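PDB 6NPS: AxyAgu115A from Amphibacillus xylanus NBRC 15112, which probably cleaves alpha-linked glucuronic acid side groups from xylan, acting as a family GH115 alpha-glucuronidase. Local coordinates for residues L393-E396 / D397-K400; V731-G734 / K735-L738; A832-D836 / T837-V841. The protein carries 3 engineered substitutions. One frame throughout, in Å; residues are numbered along the deposited sequence.

Contact 1: residues L393-E396 / D397-K400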
ATOM      1  N   LEU A 393     -41.112   4.417   9.172  1.00 37.36           N
ATOM      2  CA  LEU A 393     -41.889   5.389   9.919  1.00 35.11           C
ATOM      3  C   LEU A 393     -43.359   5.048   9.709  1.00 37.89           C
ATOM      4  O   LEU A 393     -43.707   4.334   8.759  1.00 39.73           O
ATOM      5  CB  LEU A 393     -41.563   6.809   9.421  1.00 33.31           C
ATOM      6  CG  LEU A 393     -40.131   7.327   9.693  1.00 38.99           C
ATOM      7  CD1 LEU A 393     -39.937   8.684   8.994  1.00 36.16           C
ATOM      8  CD2 LEU A 393     -39.792   7.433  11.222  1.00 32.56           C
ATOM      9  N   PRO A 394     -44.250   5.566  10.553  1.00 37.51           N
ATOM     10  CA  PRO A 394     -45.668   5.190  10.426  1.00 41.90           C
ATOM     11  C   PRO A 394     -46.279   5.613   9.087  1.00 45.84           C
ATOM     12  O   PRO A 394     -46.116   6.752   8.636  1.00 45.28           O
ATOM     13  CB  PRO A 394     -46.331   5.920  11.600  1.00 40.30           C
ATOM     14  CG  PRO A 394     -45.215   6.137  12.594  1.00 36.51           C
ATOM     15  CD  PRO A 394     -44.014   6.419  11.731  1.00 36.24           C
ATOM     16  N   THR A 395     -46.964   4.671   8.436  1.00 44.91           N
ATOM     17  CA  THR A 395     -47.878   5.004   7.357  1.00 47.68           C
ATOM     18  C   THR A 395     -49.111   5.698   7.943  1.00 51.64           C
ATOM     19  O   THR A 395     -49.350   5.696   9.160  1.00 41.97           O
ATOM     20  CB  THR A 395     -48.339   3.750   6.622  1.00 47.61           C
ATOM     21  OG1 THR A 395     -49.104   2.929   7.526  1.00 48.19           O
ATOM     22  CG2 THR A 395     -47.164   2.942   6.139  1.00 49.41           C
ATOM     23  N   GLU A 396     -49.943   6.230   7.052  1.00 56.11           N
ATOM     24  CA  GLU A 396     -51.144   6.944   7.465  1.00 59.28           C
ATOM     25  C   GLU A 396     -52.062   6.020   8.251  1.00 51.80           C
ATOM     26  O   GLU A 396     -52.643   6.426   9.258  1.00 53.83           O
ATOM     27  CB  GLU A 396     -51.880   7.506   6.247  1.00 78.64           C
ATOM     28  CG  GLU A 396     -51.333   8.835   5.751  1.00 95.13           C
ATOM     29  CD  GLU A 396     -51.919   9.243   4.413  1.00106.10           C
ATOM     30  OE1 GLU A 396     -52.266   8.345   3.617  1.00109.16           O
ATOM     31  OE2 GLU A 396     -52.032  10.460   4.158  1.00107.50           O
ATOM     32  N   ASP A 397     -52.195   4.778   7.797  1.00 47.75           N
ATOM     33  CA  ASP A 397     -53.021   3.813   8.523  1.00 53.16           C
ATOM     34  C   ASP A 397     -52.440   3.519   9.905  1.00 50.21           C
ATOM     35  O   ASP A 397     -53.173   3.492  10.897  1.00 49.91           O
ATOM     36  CB  ASP A 397     -53.184   2.529   7.717  1.00 66.52           C
ATOM     37  CG  ASP A 397     -54.097   1.528   8.405  1.00 87.72           C
ATOM     38  OD1 ASP A 397     -55.112   1.950   9.011  1.00 95.26           O
ATOM     39  OD2 ASP A 397     -53.797   0.315   8.355  1.00 95.54           O
ATOM     40  N   MET A 398     -51.110   3.354   9.997  1.00 45.37           N
ATOM     41  CA  MET A 398     -50.460   3.141  11.287  1.00 46.08           C
ATOM     42  C   MET A 398     -50.637   4.319  12.235  1.00 42.76           C
ATOM     43  O   MET A 398     -50.576   4.139  13.456  1.00 39.95           O
ATOM     44  CB  MET A 398     -48.971   2.870  11.084  1.00 45.67           C
ATOM     45  CG  MET A 398     -48.716   1.467  10.596  1.00 47.25           C
ATOM     46  SD  MET A 398     -47.028   1.346  10.076  1.00 49.12           S
ATOM     47  CE  MET A 398     -46.169   1.773  11.571  1.00 51.00           C
ATOM     48  N   ARG A 399     -50.822   5.532  11.713  1.00 39.93           N
ATOM     49  CA  ARG A 399     -50.921   6.662  12.623  1.00 39.11           C
ATOM     50  C   ARG A 399     -52.226   6.664  13.396  1.00 46.73           C
ATOM     51  O   ARG A 399     -52.378   7.461  14.325  1.00 50.71           O
ATOM     52  CB  ARG A 399     -50.744   7.973  11.845  1.00 41.89           C
ATOM     53  CG  ARG A 399     -49.303   8.105  11.299  1.00 43.21           C
ATOM     54  CD  ARG A 399     -49.199   9.237  10.282  1.00 52.03           C
ATOM     55  NE  ARG A 399     -49.267  10.534  10.931  1.00 55.80           N
ATOM     56  CZ  ARG A 399     -48.780  11.660  10.403  1.00 61.15           C
ATOM     57  NH1 ARG A 399     -48.205  11.652   9.204  1.00 56.23           N
ATOM     58  NH2 ARG A 399     -48.876  12.793  11.084  1.00 61.76           N
ATOM     59  N   LYS A 400     -53.150   5.775  13.051  1.00 48.11           N
ATOM     60  CA  LYS A 400     -54.360   5.569  13.838  1.00 54.65           C
ATOM     61  C   LYS A 400     -54.096   4.841  15.158  1.00 52.65           C
ATOM     62  O   LYS A 400     -55.010   4.741  15.987  1.00 53.04           O
ATOM     63  CB  LYS A 400     -55.365   4.787  12.997  1.00 60.51           C
ATOM     64  CG  LYS A 400     -56.209   5.647  12.066  1.00 75.47           C
ATOM     65  CD  LYS A 400     -57.684   5.177  12.102  1.00 92.30           C
ATOM     66  CE  LYS A 400     -58.710   6.330  12.147  1.00102.91           C
ATOM     67  NZ  LYS A 400     -58.842   6.985  13.495  1.00107.58           N
TER
HETATM   68  O   HOH W   1     -47.387   9.016   7.894  1.00 54.03           O
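Met398 lies obliquely across Thr395, and its methyl end reaches Pro394, the thioether being drawn back over the residues that precede it in the chain. A bend at its third torsion (chi3 59°) brings Met398 CE to 3.6 Å from Pro394 CA, while Met398 CG rests 3.4 Å from Thr395 OG1. Placed between its own backbone N and carbonyl carbon, Thr395 OG1 faces the turn 397-400 and accepts a nearly straight hydrogen bond from Met398 N (3.2 Å, 165°). Thr395 uses its main-chain oxygen as well: Arg399 N donates to Thr395 O at 3.0 Å, almost on the line of the carbonyl. Together the two bonds form an ST motif around residues 397-400, which have helical backbone angles. Arg399 packs its aliphatic part against the proline, with Arg399 CG 3.7 Å from Pro394 CB, before its chain bends. A water at the guanidinium edge, in its plane, donates to Pro394 O (2.7 Å) and accepts from Arg399 NH1 (3.1 Å). Arg399 NH2 bonds to a glycerol, probably from the crystallisation liquor, and Tyr405 of strand 405-410 bonds to Met398 O. One threonine thus supplies acceptors to two N-H groups of the turn and apolar carbon packs against Pro394, while the arginine head is held by the water-linked carbonyl and the glycerol, with a long, weak ion pair to Asp836 besides.

Contact 2: residues V731-G734 / K735-L738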
ATOM      1  N   VAL A 731      16.567  28.082  -7.164  1.00 44.23           N
ATOM      2  CA  VAL A 731      17.370  26.937  -6.777  1.00 49.16           C
ATOM      3  C   VAL A 731      16.746  26.355  -5.514  1.00 44.89           C
ATOM      4  O   VAL A 731      16.243  27.086  -4.656  1.00 47.13           O
ATOM      5  CB  VAL A 731      18.858  27.308  -6.607  1.00 54.25           C
ATOM      6  CG1 VAL A 731      19.013  28.478  -5.674  1.00 59.96           C
ATOM      7  CG2 VAL A 731      19.665  26.112  -6.117  1.00 55.88           C
ATOM      8  N   LEU A 732      16.687  25.039  -5.454  1.00 41.76           N
ATOM      9  CA  LEU A 732      16.287  24.327  -4.257  1.00 42.72           C
ATOM     10  C   LEU A 732      17.480  23.512  -3.779  1.00 46.74           C
ATOM     11  O   LEU A 732      18.367  23.173  -4.561  1.00 50.04           O
ATOM     12  CB  LEU A 732      15.073  23.446  -4.535  1.00 44.11           C
ATOM     13  CG  LEU A 732      13.795  24.142  -5.027  1.00 46.75           C
ATOM     14  CD1 LEU A 732      12.844  23.096  -5.543  1.00 51.75           C
ATOM     15  CD2 LEU A 732      13.117  24.885  -3.896  1.00 40.26           C
ATOM     16  N   ASP A 733      17.526  23.204  -2.485  1.00 46.30           N
ATOM     17  CA  ASP A 733      18.697  22.507  -1.972  1.00 54.96           C
ATOM     18  C   ASP A 733      18.400  21.238  -1.192  1.00 55.31           C
ATOM     19  O   ASP A 733      19.346  20.568  -0.774  1.00 61.10           O
ATOM     20  CB  ASP A 733      19.531  23.431  -1.084  1.00 61.59           C
ATOM     21  CG  ASP A 733      18.689  24.122  -0.051  1.00 72.95           C
ATOM     22  OD1 ASP A 733      18.019  23.421   0.732  1.00 76.89           O
ATOM     23  OD2 ASP A 733      18.677  25.368  -0.033  1.00 79.56           O
ATOM     24  N   GLY A 734      17.145  20.887  -0.964  1.00 53.43           N
ATOM     25  CA  GLY A 734      16.929  19.682  -0.187  1.00 57.20           C
ATOM     26  C   GLY A 734      17.211  19.802   1.300  1.00 61.23           C
ATOM     27  O   GLY A 734      16.882  18.873   2.052  1.00 59.47           O
ATOM     28  N   LYS A 735      17.773  20.923   1.763  1.00 64.88           N
ATOM     29  CA  LYS A 735      17.995  21.119   3.194  1.00 70.26           C
ATOM     30  C   LYS A 735      17.191  22.298   3.729  1.00 73.23           C
ATOM     31  O   LYS A 735      16.274  22.077   4.522  1.00 77.45           O
ATOM     32  CB  LYS A 735      19.489  21.233   3.492  1.00 73.25           C
ATOM     33  CG  LYS A 735      20.253  19.992   3.026  1.00 77.98           C
ATOM     34  CD  LYS A 735      21.559  19.798   3.793  1.00 83.05           C
ATOM     35  CE  LYS A 735      21.832  18.319   4.125  1.00 86.75           C
ATOM     36  NZ  LYS A 735      21.052  17.776   5.289  1.00 86.66           N
ATOM     37  N   ASN A 736      17.462  23.539   3.312  1.00 73.66           N
ATOM     38  CA  ASN A 736      16.634  24.627   3.827  1.00 79.66           C
ATOM     39  C   ASN A 736      15.401  24.866   2.939  1.00 72.98           C
ATOM     40  O   ASN A 736      14.291  25.067   3.450  1.00 74.57           O
ATOM     41  CB  ASN A 736      17.437  25.921   4.036  1.00 93.85           C
ATOM     42  CG  ASN A 736      18.405  26.207   2.902  1.00106.42           C
ATOM     43  OD1 ASN A 736      18.023  26.849   1.915  1.00111.23           O
ATOM     44  ND2 ASN A 736      19.630  25.679   2.990  1.00109.69           N
ATOM     45  N   LYS A 737      15.563  24.857   1.618  1.00 62.38           N
ATOM     46  CA  LYS A 737      14.430  25.046   0.712  1.00 58.36           C
ATOM     47  C   LYS A 737      14.158  23.745  -0.031  1.00 49.31           C
ATOM     48  O   LYS A 737      14.954  23.314  -0.874  1.00 51.75           O
ATOM     49  CB  LYS A 737      14.674  26.195  -0.268  1.00 66.85           C
ATOM     50  CG  LYS A 737      13.361  26.686  -0.900  1.00 77.00           C
ATOM     51  CD  LYS A 737      13.087  28.171  -0.644  1.00 83.58           C
ATOM     52  CE  LYS A 737      11.921  28.680  -1.491  1.00 88.24           C
ATOM     53  NZ  LYS A 737      10.590  28.030  -1.195  1.00 91.64           N
ATOM     54  N   LEU A 738      13.021  23.138   0.278  1.00 44.86           N
ATOM     55  CA  LEU A 738      12.638  21.829  -0.233  1.00 47.71           C
ATOM     56  C   LEU A 738      11.672  21.899  -1.408  1.00 49.46           C
ATOM     57  O   LEU A 738      11.635  20.970  -2.223  1.00 48.74           O
ATOM     58  CB  LEU A 738      11.975  21.000   0.873  1.00 45.01           C
ATOM     59  CG  LEU A 738      12.690  20.888   2.220  1.00 46.53           C
ATOM     60  CD1 LEU A 738      12.071  19.746   3.109  1.00 41.28           C
ATOM     61  CD2 LEU A 738      14.143  20.626   1.944  1.00 46.51           C
TER
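The carboxylate of Asp733 is gripped round one oxygen, OD1, by the backbone that follows it. Lys735 N donates to the anti lone pair of Asp733 OD1 at 2.7 Å, and Lys737 N reaches the same oxygen on its syn side at 3.0 Å, 26° out of the carboxylate plane; Asn736 N adds a weak bond. The Asn736 side chain crosses that of Asp733 at about a right angle, with the amide and carboxylate planes 59° apart. Asp733 CG stands between its backbone N and carbonyl carbon (chi1 50°), which swings the acid over the turn it organises. The main chain closes the same loop from another direction: Lys737 O takes Asp733 N at 3.0 Å, in the carbonyl plane, and Gly734 N at 3.3 Å from above that plane. Gly734 has a positive phi that would press a side chain against the preceding carbonyl, and Leu738 CD2 packs tightly on it, 3.2 Å from Gly734 C. Beside the turn, Leu732 CD2 meets Lys737 CG at 3.5 Å, while the lysine ammonium goes on to a salt bridge with Glu740. With an alanine in place of Asp733, the N-H groups of Lys735 and Lys737 would probably lose their shared acceptor and the loop would be likely to flex. The bond from Lys735 N makes this an Asx turn, set in the short connection that carries the chain from strand 729-732 to strand 739-746, in the other sheet of a two-sheet beta domain.

Contact 3: residues A832-D836 / T837-V841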
ATOM      1  N   ALA A 832     -37.627  17.944  -0.422  1.00 36.14           N
ATOM      2  CA  ALA A 832     -39.004  18.369  -0.637  1.00 39.41           C
ATOM      3  C   ALA A 832     -39.765  18.475   0.679  1.00 36.57           C
ATOM      4  O   ALA A 832     -39.639  17.620   1.552  1.00 34.03           O
ATOM      5  CB  ALA A 832     -39.737  17.406  -1.571  1.00 37.87           C
ATOM      6  N   PHE A 833     -40.572  19.530   0.814  1.00 38.41           N
ATOM      7  CA  PHE A 833     -41.478  19.681   1.959  1.00 38.35           C
ATOM      8  C   PHE A 833     -42.894  19.905   1.446  1.00 36.11           C
ATOM      9  O   PHE A 833     -43.081  20.654   0.474  1.00 37.76           O
ATOM     10  CB  PHE A 833     -41.084  20.875   2.855  1.00 35.81           C
ATOM     11  CG  PHE A 833     -39.838  20.650   3.639  1.00 42.01           C
ATOM     12  CD1 PHE A 833     -39.893  20.292   4.990  1.00 43.59           C
ATOM     13  CD2 PHE A 833     -38.592  20.792   3.036  1.00 41.31           C
ATOM     14  CE1 PHE A 833     -38.717  20.060   5.712  1.00 40.85           C
ATOM     15  CE2 PHE A 833     -37.431  20.571   3.750  1.00 42.04           C
ATOM     16  CZ  PHE A 833     -37.485  20.207   5.081  1.00 40.75           C
ATOM     17  N   PRO A 834     -43.922  19.342   2.104  1.00 34.75           N
ATOM     18  CA  PRO A 834     -43.902  18.500   3.318  1.00 35.04           C
ATOM     19  C   PRO A 834     -43.161  17.163   3.108  1.00 38.90           C
ATOM     20  O   PRO A 834     -43.120  16.663   1.988  1.00 43.53           O
ATOM     21  CB  PRO A 834     -45.408  18.243   3.603  1.00 35.54           C
ATOM     22  CG  PRO A 834     -46.105  19.353   2.940  1.00 42.26           C
ATOM     23  CD  PRO A 834     -45.304  19.673   1.692  1.00 36.98           C
ATOM     24  N   THR A 835     -42.597  16.599   4.176  1.00 40.42           N
ATOM     25  CA  THR A 835     -41.689  15.455   4.071  1.00 41.24           C
ATOM     26  C   THR A 835     -42.381  14.097   4.055  1.00 42.06           C
ATOM     27  O   THR A 835     -41.708  13.108   3.773  1.00 42.28           O
ATOM     28  CB  THR A 835     -40.706  15.404   5.246  1.00 39.10           C
ATOM     29  OG1 THR A 835     -41.437  15.186   6.466  1.00 40.61           O
ATOM     30  CG2 THR A 835     -39.934  16.658   5.356  1.00 33.20           C
ATOM     31  N   ASP A 836     -43.663  14.008   4.392  1.00 41.55           N
ATOM     32  CA  ASP A 836     -44.338  12.730   4.550  1.00 45.46           C
ATOM     33  C   ASP A 836     -45.196  12.343   3.357  1.00 48.08           C
ATOM     34  O   ASP A 836     -45.816  11.271   3.382  1.00 49.35           O
ATOM     35  CB  ASP A 836     -45.203  12.736   5.813  1.00 56.71           C
ATOM     36  CG  ASP A 836     -46.231  13.877   5.834  1.00 69.44           C
ATOM     37  OD1 ASP A 836     -45.914  15.014   5.408  1.00 70.55           O
ATOM     38  OD2 ASP A 836     -47.359  13.637   6.313  1.00 74.63           O
ATOM     39  N   THR A 837     -45.266  13.178   2.318  1.00 40.80           N
ATOM     40  CA  THR A 837     -46.064  12.844   1.148  1.00 40.78           C
ATOM     41  C   THR A 837     -45.261  11.975   0.198  1.00 42.12           C
ATOM     42  O   THR A 837     -44.087  12.248  -0.061  1.00 40.00           O
ATOM     43  CB  THR A 837     -46.486  14.103   0.384  1.00 45.12           C
ATOM     44  OG1 THR A 837     -47.029  15.070   1.293  1.00 49.12           O
ATOM     45  CG2 THR A 837     -47.487  13.750  -0.722  1.00 42.22           C
ATOM     46  N   HIS A 838     -45.923  10.967  -0.370  1.00 42.50           N
ATOM     47  CA  HIS A 838     -45.411  10.241  -1.528  1.00 43.22           C
ATOM     48  C   HIS A 838     -45.944  10.962  -2.766  1.00 44.55           C
ATOM     49  O   HIS A 838     -47.127  10.849  -3.109  1.00 43.67           O
ATOM     50  CB  HIS A 838     -45.830   8.772  -1.475  1.00 47.53           C
ATOM     51  CG  HIS A 838     -45.269   8.028  -0.294  1.00 57.71           C
ATOM     52  ND1 HIS A 838     -44.260   7.090  -0.406  1.00 60.39           N
ATOM     53  CD2 HIS A 838     -45.564   8.099   1.029  1.00 60.61           C
ATOM     54  CE1 HIS A 838     -43.963   6.614   0.792  1.00 57.34           C
ATOM     55  NE2 HIS A 838     -44.742   7.208   1.680  1.00 59.80           N
ATOM     56  N   TYR A 839     -45.067  11.716  -3.434  1.00 37.26           N
ATOM     57  CA  TYR A 839     -45.455  12.527  -4.573  1.00 42.34           C
ATOM     58  C   TYR A 839     -45.565  11.668  -5.826  1.00 41.59           C
ATOM     59  O   TYR A 839     -44.903  10.637  -5.947  1.00 43.14           O
ATOM     60  CB  TYR A 839     -44.409  13.639  -4.785  1.00 39.14           C
ATOM     61  CG  TYR A 839     -44.358  14.621  -3.643  1.00 38.06           C
ATOM     62  CD1 TYR A 839     -43.325  14.598  -2.709  1.00 42.87           C
ATOM     63  CD2 TYR A 839     -45.368  15.584  -3.494  1.00 40.15           C
ATOM     64  CE1 TYR A 839     -43.289  15.508  -1.653  1.00 40.79           C
ATOM     65  CE2 TYR A 839     -45.358  16.477  -2.461  1.00 35.53           C
ATOM     66  CZ  TYR A 839     -44.323  16.450  -1.543  1.00 42.76           C
ATOM     67  OH  TYR A 839     -44.341  17.370  -0.504  1.00 45.17           O
ATOM     68  N   GLN A 840     -46.379  12.113  -6.780  1.00 40.18           N
ATOM     69  CA  GLN A 840     -46.500  11.457  -8.078  1.00 45.33           C
ATOM     70  C   GLN A 840     -46.177  12.450  -9.181  1.00 42.66           C
ATOM     71  O   GLN A 840     -46.755  13.536  -9.220  1.00 42.53           O
ATOM     72  CB  GLN A 840     -47.907  10.890  -8.257  1.00 52.03           C
ATOM     73  CG  GLN A 840     -48.213   9.818  -7.247  1.00 68.58           C
ATOM     74  CD  GLN A 840     -48.905   8.629  -7.866  1.00 82.14           C
ATOM     75  OE1 GLN A 840     -49.927   8.161  -7.358  1.00 87.25           O
ATOM     76  NE2 GLN A 840     -48.355   8.129  -8.975  1.00 82.72           N
ATOM     77  N   VAL A 841     -45.260  12.072 -10.077  1.00 44.06           N
ATOM     78  CA  VAL A 841     -44.898  12.948 -11.184  1.00 45.76           C
ATOM     79  C   VAL A 841     -46.123  13.246 -12.027  1.00 53.82           C
ATOM     80  O   VAL A 841     -46.954  12.371 -12.315  1.00 55.80           O
ATOM     81  CB  VAL A 841     -43.762  12.347 -12.030  1.00 47.02           C
ATOM     82  CG1 VAL A 841     -43.509  13.212 -13.260  1.00 46.71           C
ATOM     83  CG2 VAL A 841     -42.448  12.181 -11.199  1.00 42.60           C
TER
HETATM   84  O   HOH W   2     -41.955  13.707   1.000  1.00 61.68           O
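Strand 828-833 ends at Phe833, and the peptide bond before Pro834 is cis. Thr835 and Asp836 then adopt backbone angles close to a type I turn, although it stays open: Pro834 O and Thr837 N are 4.1 Å apart, and the buried Thr837 N has no partner in the model. From Thr837 onward the chain is extended. Tyr839 reaches back across the bend. With CG anti to its own carbonyl carbon (chi1 -65°), its ring runs to the cis-proline, which it crosses at about a right angle. Tyr839 OH donates to Pro834 O at 2.9 Å, in the carbonyl plane and on a lone pair (C=O...O angle 133°), while the acceptor lies near the plane of the ring at its edge. Pro834 CD packs on the same hydroxyl, 3.3 Å from Tyr839 OH, so the phenol end is hemmed in by both the ring and the carbonyl of the proline. Further along, Ala832 CB touches Tyr839 CE1 at 4.0 Å. One ring face is covered by Thr837 CB, offset toward the rim. A water bridges the bend, 2.8 Å from Thr837 O and, by a weaker bond, 2.8 Å from Thr835 O, though it has more acceptors in reach than protons to give. Outside the bend, Thr835 OG1 bonds to Asp440, and Phe833 packs on Trp432 of helix 428-440, whereas Tyr839 touches Ala934 of strand 926-934. Phe833 and cis-Pro834 form a type VIb turn, tied by a tyrosine hydroxyl, in a loop of the C-terminal domain, whose family belongs to the galactose-binding-like clan of beta-sandwiches; here this loop rests against the glycosidase barrel region.

Overall arrangement
Contacts 1 and 3 face each other where the glycosidase barrel region and the C-terminal domain pack together. Their centres are 16 Å apart, and they touch where Arg399 NH1 comes within 3.6 Å of Asp836 OD2, a long and weak pairing of opposite charges. Contact 1 lies in the loop leaving strand 379-383 of the parallel barrel sheet, the kind of loop that usually lines the active-site end of such barrels; the glycerol on Arg399 may mark a pocket there. Contact 2 belongs to a separate beta domain, with its centre about 69 Å from that of contact 1 and 61 Å from that of contact 3, and is therefore remote from this interface.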